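Local coordinates for protein CAIP (Helicobacter cinaedi, PDB 5LBH) that probably oxidises and stores iron as a Dps-like mini-ferritin, and is an antigen that promotes the differentiation of macrophages into foam cells, at residues A[51-54]-A[55-59]; A[67-70]-A[71-74]; A[117-120]-A[121-124]. All blocks are in the same frame, centred on the assembly; numbering follows the deposited sequence.

Contact 1: residues A[51-54]-A[55-59]. With FE (Fe (III) ion), chain M.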
loop_
_atom_site.group_PDB
_atom_site.type_symbol
_atom_site.label_atom_id
_atom_site.label_comp_id
_atom_site.label_asym_id
_atom_site.label_seq_id
_atom_site.Cartn_x
_atom_site.Cartn_y
_atom_site.Cartn_z
ATOM N N VAL A 51 -24.945 10.412 4.918
ATOM C CA VAL A 51 -26.165 10.397 5.734
ATOM C C VAL A 51 -27.395 10.220 4.851
ATOM O O VAL A 51 -28.311 9.472 5.196
ATOM C CB VAL A 51 -26.290 11.655 6.626
ATOM C CG1 VAL A 51 -25.040 11.947 7.345
ATOM C CG2 VAL A 51 -26.780 12.846 5.883
ATOM N N PHE A 52 -27.414 10.867 3.683
ATOM C CA PHE A 52 -28.549 10.732 2.780
ATOM C C PHE A 52 -28.829 9.263 2.476
ATOM O O PHE A 52 -29.977 8.806 2.533
ATOM C CB PHE A 52 -28.281 11.520 1.499
ATOM C CG PHE A 52 -29.377 11.420 0.479
ATOM C CD1 PHE A 52 -30.586 12.094 0.670
ATOM C CD2 PHE A 52 -29.192 10.692 -0.690
ATOM C CE1 PHE A 52 -31.599 12.037 -0.283
ATOM C CE2 PHE A 52 -30.204 10.618 -1.651
ATOM C CZ PHE A 52 -31.409 11.293 -1.447
ATOM N N ASP A 53 -27.779 8.506 2.171
ATOM C CA ASP A 53 -27.932 7.093 1.838
ATOM C C ASP A 53 -28.141 6.229 3.089
ATOM O O ASP A 53 -28.961 5.303 3.068
ATOM C CB ASP A 53 -26.718 6.632 1.027
ATOM C CG ASP A 53 -26.891 5.236 0.443
ATOM O OD1 ASP A 53 -27.994 4.922 -0.075
ATOM O OD2 ASP A 53 -25.904 4.462 0.469
ATOM N N ASP A 54 -27.405 6.509 4.180
ATOM C CA ASP A 54 -27.562 5.738 5.417
ATOM C C ASP A 54 -28.981 5.836 5.935
ATOM O O ASP A 54 -29.617 4.823 6.251
ATOM C CB ASP A 54 -26.641 6.262 6.516
ATOM C CG ASP A 54 -25.190 6.082 6.209
ATOM O OD1 ASP A 54 -24.376 6.830 6.812
ATOM O OD2 ASP A 54 -24.874 5.197 5.385
ATOM N N VAL A 55 -29.479 7.068 6.039
ATOM C CA VAL A 55 -30.776 7.348 6.637
ATOM C C VAL A 55 -31.913 6.765 5.788
ATOM O O VAL A 55 -32.882 6.205 6.322
ATOM C CB VAL A 55 -30.872 8.872 6.870
ATOM C CG1 VAL A 55 -31.282 9.642 5.651
ATOM C CG2 VAL A 55 -31.698 9.186 8.065
ATOM N N ALA A 56 -31.800 6.854 4.456
ATOM C CA ALA A 56 -32.794 6.239 3.579
ATOM C C ALA A 56 -32.817 4.730 3.752
ATOM O O ALA A 56 -33.885 4.113 3.748
ATOM C CB ALA A 56 -32.506 6.569 2.114
ATOM N N GLU A 57 -31.633 4.112 3.833
ATOM C CA GLU A 57 -31.552 2.669 4.003
ATOM C C GLU A 57 -32.033 2.224 5.373
ATOM O O GLU A 57 -32.603 1.136 5.501
ATOM C CB GLU A 57 -30.126 2.201 3.751
ATOM C CG GLU A 57 -29.888 1.944 2.281
ATOM C CD GLU A 57 -28.441 1.701 1.928
ATOM O OE1 GLU A 57 -28.139 1.784 0.720
ATOM O OE2 GLU A 57 -27.612 1.406 2.829
ATOM N N ARG A 58 -31.873 3.057 6.397
ATOM C CA ARG A 58 -32.393 2.647 7.690
ATOM C C ARG A 58 -33.921 2.622 7.675
ATOM O O ARG A 58 -34.531 1.688 8.203
ATOM C CB ARG A 58 -31.857 3.568 8.784
ATOM C CG ARG A 58 -32.403 3.227 10.141
ATOM C CD ARG A 58 -31.888 1.867 10.600
ATOM N NE ARG A 58 -32.381 1.503 11.928
ATOM C CZ ARG A 58 -32.537 0.248 12.344
ATOM N NH1 ARG A 58 -32.243 -0.772 11.537
ATOM N NH2 ARG A 58 -32.998 0.011 13.564
ATOM N N VAL A 59 -34.549 3.602 7.013
ATOM C CA VAL A 59 -36.000 3.590 6.846
ATOM C C VAL A 59 -36.436 2.290 6.193
ATOM O O VAL A 59 -37.417 1.656 6.601
ATOM C CB VAL A 59 -36.443 4.820 6.017
ATOM C CG1 VAL A 59 -37.869 4.689 5.529
ATOM C CG2 VAL A 59 -36.250 6.092 6.807
HETATM FE FE FE M . -26.184 2.130 -0.203
#

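Contact 2: residues A[67-70]-A[71-74]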
loop_
_atom_site.group_PDB
_atom_site.type_symbol
_atom_site.label_atom_id
_atom_site.label_comp_id
_atom_site.label_asym_id
_atom_site.label_seq_id
_atom_site.Cartn_x
_atom_site.Cartn_y
_atom_site.Cartn_z
ATOM N N TYR A 67 -38.133 8.997 1.023
ATOM C CA TYR A 67 -38.419 9.811 -0.146
ATOM C C TYR A 67 -37.607 9.304 -1.321
ATOM O O TYR A 67 -36.486 8.810 -1.169
ATOM C CB TYR A 67 -38.102 11.276 0.112
ATOM C CG TYR A 67 -38.993 11.900 1.145
ATOM C CD1 TYR A 67 -40.378 11.953 0.958
ATOM C CD2 TYR A 67 -38.454 12.482 2.286
ATOM C CE1 TYR A 67 -41.201 12.549 1.908
ATOM C CE2 TYR A 67 -39.264 13.084 3.233
ATOM C CZ TYR A 67 -40.632 13.113 3.046
ATOM O OH TYR A 67 -41.420 13.714 4.009
ATOM N N VAL A 68 -38.201 9.398 -2.508
ATOM C CA VAL A 68 -37.581 8.852 -3.701
ATOM C C VAL A 68 -37.533 9.827 -4.872
ATOM O O VAL A 68 -36.942 9.512 -5.905
ATOM C CB VAL A 68 -38.310 7.534 -4.055
ATOM C CG1 VAL A 68 -38.894 7.485 -5.454
ATOM C CG2 VAL A 68 -37.406 6.341 -3.723
ATOM N N THR A 69 -38.041 11.045 -4.712
ATOM C CA THR A 69 -37.959 12.051 -5.763
ATOM C C THR A 69 -37.558 13.381 -5.140
ATOM O O THR A 69 -37.902 13.670 -3.993
ATOM C CB THR A 69 -39.275 12.226 -6.518
ATOM O OG1 THR A 69 -40.341 12.337 -5.579
ATOM C CG2 THR A 69 -39.530 11.009 -7.411
ATOM N N LEU A 70 -36.822 14.188 -5.908
ATOM C CA LEU A 70 -36.463 15.529 -5.463
ATOM C C LEU A 70 -37.690 16.397 -5.262
ATOM O O LEU A 70 -37.692 17.267 -4.382
ATOM C CB LEU A 70 -35.522 16.179 -6.477
ATOM C CG LEU A 70 -34.094 15.661 -6.355
ATOM C CD1 LEU A 70 -33.205 16.293 -7.409
ATOM C CD2 LEU A 70 -33.544 15.933 -4.946
ATOM N N ALA A 71 -38.745 16.177 -6.055
ATOM C CA ALA A 71 -39.974 16.937 -5.839
ATOM C C ALA A 71 -40.494 16.729 -4.424
ATOM O O ALA A 71 -40.840 17.696 -3.741
ATOM C CB ALA A 71 -41.037 16.555 -6.866
ATOM N N ASP A 72 -40.508 15.479 -3.944
ATOM C CA ASP A 72 -40.970 15.222 -2.577
ATOM C C ASP A 72 -39.996 15.746 -1.533
ATOM O O ASP A 72 -40.429 16.268 -0.498
ATOM C CB ASP A 72 -41.182 13.728 -2.361
ATOM C CG ASP A 72 -42.380 13.210 -3.091
ATOM O OD1 ASP A 72 -43.209 14.042 -3.538
ATOM O OD2 ASP A 72 -42.457 11.979 -3.263
ATOM N N MET A 73 -38.681 15.640 -1.793
ATOM C CA MET A 73 -37.694 16.075 -0.806
ATOM C C MET A 73 -37.697 17.586 -0.659
ATOM O O MET A 73 -37.506 18.109 0.443
ATOM C CB MET A 73 -36.305 15.597 -1.206
ATOM C CG MET A 73 -36.274 14.125 -1.451
ATOM S SD MET A 73 -34.673 13.527 -1.963
ATOM C CE MET A 73 -35.091 11.813 -2.278
ATOM N N LEU A 74 -37.920 18.301 -1.761
ATOM C CA LEU A 74 -38.000 19.753 -1.692
ATOM C C LEU A 74 -39.181 20.199 -0.847
ATOM O O LEU A 74 -39.077 21.168 -0.086
ATOM C CB LEU A 74 -38.096 20.333 -3.098
ATOM C CG LEU A 74 -36.786 20.780 -3.709
ATOM C CD1 LEU A 74 -37.010 21.206 -5.140
ATOM C CD2 LEU A 74 -36.298 21.955 -2.878
HETATM O O HOH W 1 -40.939 10.188 -2.588
#

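Contact 3: residues A[117-120]-A[121-124]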
loop_
_atom_site.group_PDB
_atom_site.type_symbol
_atom_site.label_atom_id
_atom_site.label_comp_id
_atom_site.label_asym_id
_atom_site.label_seq_id
_atom_site.Cartn_x
_atom_site.Cartn_y
_atom_site.Cartn_z
ATOM N N GLN A 117 -38.589 3.686 21.735
ATOM C CA GLN A 117 -39.149 2.510 21.088
ATOM C C GLN A 117 -38.244 1.292 21.205
ATOM O O GLN A 117 -38.521 0.268 20.576
ATOM C CB GLN A 117 -39.421 2.791 19.607
ATOM C CG GLN A 117 -40.399 3.903 19.310
ATOM C CD GLN A 117 -40.517 4.141 17.812
ATOM O OE1 GLN A 117 -40.033 3.325 17.011
ATOM N NE2 GLN A 117 -41.158 5.258 17.416
ATOM N N GLY A 118 -37.172 1.369 21.981
ATOM C CA GLY A 118 -36.287 0.227 21.989
ATOM C C GLY A 118 -35.513 0.039 20.707
ATOM O O GLY A 118 -34.941 -1.033 20.496
ATOM N N ASP A 119 -35.502 1.046 19.831
ATOM C CA ASP A 119 -34.736 1.008 18.587
ATOM C C ASP A 119 -33.346 1.571 18.870
ATOM O O ASP A 119 -33.009 2.704 18.514
ATOM C CB ASP A 119 -35.461 1.798 17.503
ATOM C CG ASP A 119 -34.797 1.692 16.164
ATOM O OD1 ASP A 119 -35.338 2.245 15.190
ATOM O OD2 ASP A 119 -33.717 1.091 16.070
ATOM N N LYS A 120 -32.509 0.735 19.484
ATOM C CA LYS A 120 -31.192 1.196 19.911
ATOM C C LYS A 120 -30.210 1.341 18.759
ATOM O O LYS A 120 -29.276 2.139 18.871
ATOM C CB LYS A 120 -30.640 0.279 21.017
ATOM C CG LYS A 120 -31.563 0.271 22.237
ATOM C CD LYS A 120 -31.093 -0.593 23.394
ATOM C CE LYS A 120 -31.841 -1.918 23.443
ATOM N NZ LYS A 120 -31.814 -2.477 24.829
ATOM N N VAL A 121 -30.417 0.610 17.658
ATOM C CA VAL A 121 -29.565 0.740 16.475
ATOM C C VAL A 121 -29.694 2.131 15.855
ATOM O O VAL A 121 -28.691 2.768 15.526
ATOM C CB VAL A 121 -29.905 -0.351 15.442
ATOM C CG1 VAL A 121 -29.027 -0.191 14.227
ATOM C CG2 VAL A 121 -29.704 -1.745 16.033
ATOM N N SER A 122 -30.931 2.598 15.637
ATOM C CA SER A 122 -31.134 3.946 15.117
ATOM C C SER A 122 -30.600 4.995 16.092
ATOM O O SER A 122 -29.988 5.992 15.680
ATOM C CB SER A 122 -32.619 4.193 14.858
ATOM O OG SER A 122 -33.116 3.424 13.795
ATOM N N ALA A 123 -30.792 4.769 17.394
ATOM C CA ALA A 123 -30.302 5.718 18.387
ATOM C C ALA A 123 -28.774 5.775 18.407
ATOM O O ALA A 123 -28.196 6.859 18.564
ATOM C CB ALA A 123 -30.865 5.377 19.766
ATOM N N ALA A 124 -28.101 4.624 18.258
ATOM C CA ALA A 124 -26.637 4.613 18.238
ATOM C C ALA A 124 -26.096 5.387 17.038
ATOM O O ALA A 124 -25.166 6.194 17.171
ATOM C CB ALA A 124 -26.124 3.180 18.204
#

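Contact 1: residues A[51-54]-A[55-59]
The carboxylate of Asp53 crosses that of Glu57, one helical turn further along helix 34-61, and both bind one iron(III) ion. This is the inter-subunit metal site of the Dps-like mini-ferritins, where one four-helix bundle supplies the carboxylates and its dimer partner a histidine. Asp53 OD2 binds the iron at 2.4 Å and Glu57 OE1 at 2.2 Å, and His26 NE2 of the second subunit is the third protein ligand. The planes of the two carboxylates stand 73° apart, each presenting a single oxygen to the ion. Asp53 OD1 and Glu57 OE1 are 3.2 Å apart and both acceptors, so no hydrogen bond joins them and the shared iron does.

The torsions account for the convergence. In Asp53, CG lies anti to the backbone N (chi1 -171°), while Glu57 is extended beyond CG and spans the extra distance to the same ion. Each oxygen that does not bind the metal has its own partner: Asp53 OD1 accepts from Trp27 NE1 of the second subunit, and Glu57 OE2 forms a salt bridge with Lys135 of the third. These second-shell residues should fix how the carboxylates are rotated, so three subunits shape one site.

Beneath the ligands runs an ordinary alpha-helical ladder, in which Glu57 N donates to Asp53 O at 3.0 Å and thereby ties the backbones of both ligands directly. Away from the iron, Val51 and Val55 pack on helix 4-28, while the Phe52 ring meets His23 of the second subunit edge-to-face. Within the turn, Val55 CG1 lies against the carbonyl oxygens of both Val51 and Phe52, 3.5 Å from Phe52 O.

Contact 2: residues A[67-70]-A[71-74]
Tyr67 and Met73 form the close-packed side of a helix N-terminus, where the loop 67-70 turns into the short helix 70-76 that links the two halves of the ferritin-like bundle. Met73 CG lies 3.7 Å from Tyr67 CB. From there the thioether chain runs extended (chi2 179°, chi3 -175°) beneath the loop, carrying CE to within 3.5 Å of Tyr67 O. On its way SD passes 4.0 Å from Leu70 CD2, so the methionine chain touches both Tyr67 and Leu70. The same side chain packs on Gln12 and Ser16 of helix 4-28, and Gln12 also donates to Tyr67 O.

Thr69 holds the N-cap position. Its carbonyl accepts from Met73 N at 3.1 Å, and Leu74 N follows with a bond to Leu70 O. The first amides of the helix are served from across the subunit boundary: the carboxylate of Glu81 of the second subunit takes Leu70 N on one oxygen and Ala71 N on the other, so a neighbouring subunit's carboxylate accepts from the first two amides of the helix.

The side with Asp72 is looser and faces solvent. Here the aspartate crosses Thr69 at a slant, its OD2 near OG1 but badly angled for a hydrogen bond, and its CB approaches Tyr67 CD1 at 3.8 Å. A water accepts from Val68 N at 2.9 Å; it was modelled so close to Asp72 OD2 that the second half of this bridge is doubtful. Over one face of the Tyr67 ring sits the backbone oxygen, Asp72 O.

Contact 3: residues A[117-120]-A[121-124]
An N-cap at the start of helix 120-144 joins Asp119 to Ser122, in the sharp turn that connects the third and fourth long helices of the ferritin-like bundle. Asp119 OD2 accepts from Ser122 N at 3.2 Å in a nearly straight bond (168°), while OD1 takes the hydroxyl of the same serine, Ser122 OG, at 2.9 Å. Both donors approach from above the carboxylate plane, so both bonds meet one face of the flat group. With chi1 at -175°, the carboxylate is turned beside its own carbonyl carbon and over the first turn of the helix. Behind this pair the backbone ladder begins, with Ala123 N donating to Asp119 O at 3.2 Å and Ala124 N to Lys120 O at 2.8 Å.

The chain enters the turn through a Schellman motif that closes helix 89-116. Gly118, at positive phi, is its C-prime residue: Asp119 N returns to Ala114 O and Gly118 N to Asp115 O. Asp119 thus serves the end of one helix with its amide and the beginning of the next with its carboxylate. The side chain of Lys120 extends off the turn, and its NZ forms a salt bridge with Asp115 of the third subunit.

Arg58 completes the polar cluster, its NH2 paired with Asp119 OD2 and its NE bonded to Ser122 OG. The serine hydroxyl can therefore accept from the guanidinium while donating to the aspartate. Such a closed chain of partners, together with the positive end of the helix dipole, probably favours a fully ionised Asp119.

Along the chain the three contacts come in series: contact 1 near the end of helix 34-61, contact 2 at the start of helix 70-76, and contact 3 where helix 120-144 begins. Contact 1 lies between the others structurally, its centre about 14 Å from each. It meets contact 2 through Phe52 CE1 and Met73 SD, 3.8 Å apart, and contact 3 through Arg58. Contacts 2 and 3 do not touch; their nearest atoms are about 15 Å apart. Contacts 1 and 2 both border the second subunit, contacts 1 and 3 the third, so the iron-binding turn sits where two interfaces of the dodecamer come together within one bundle.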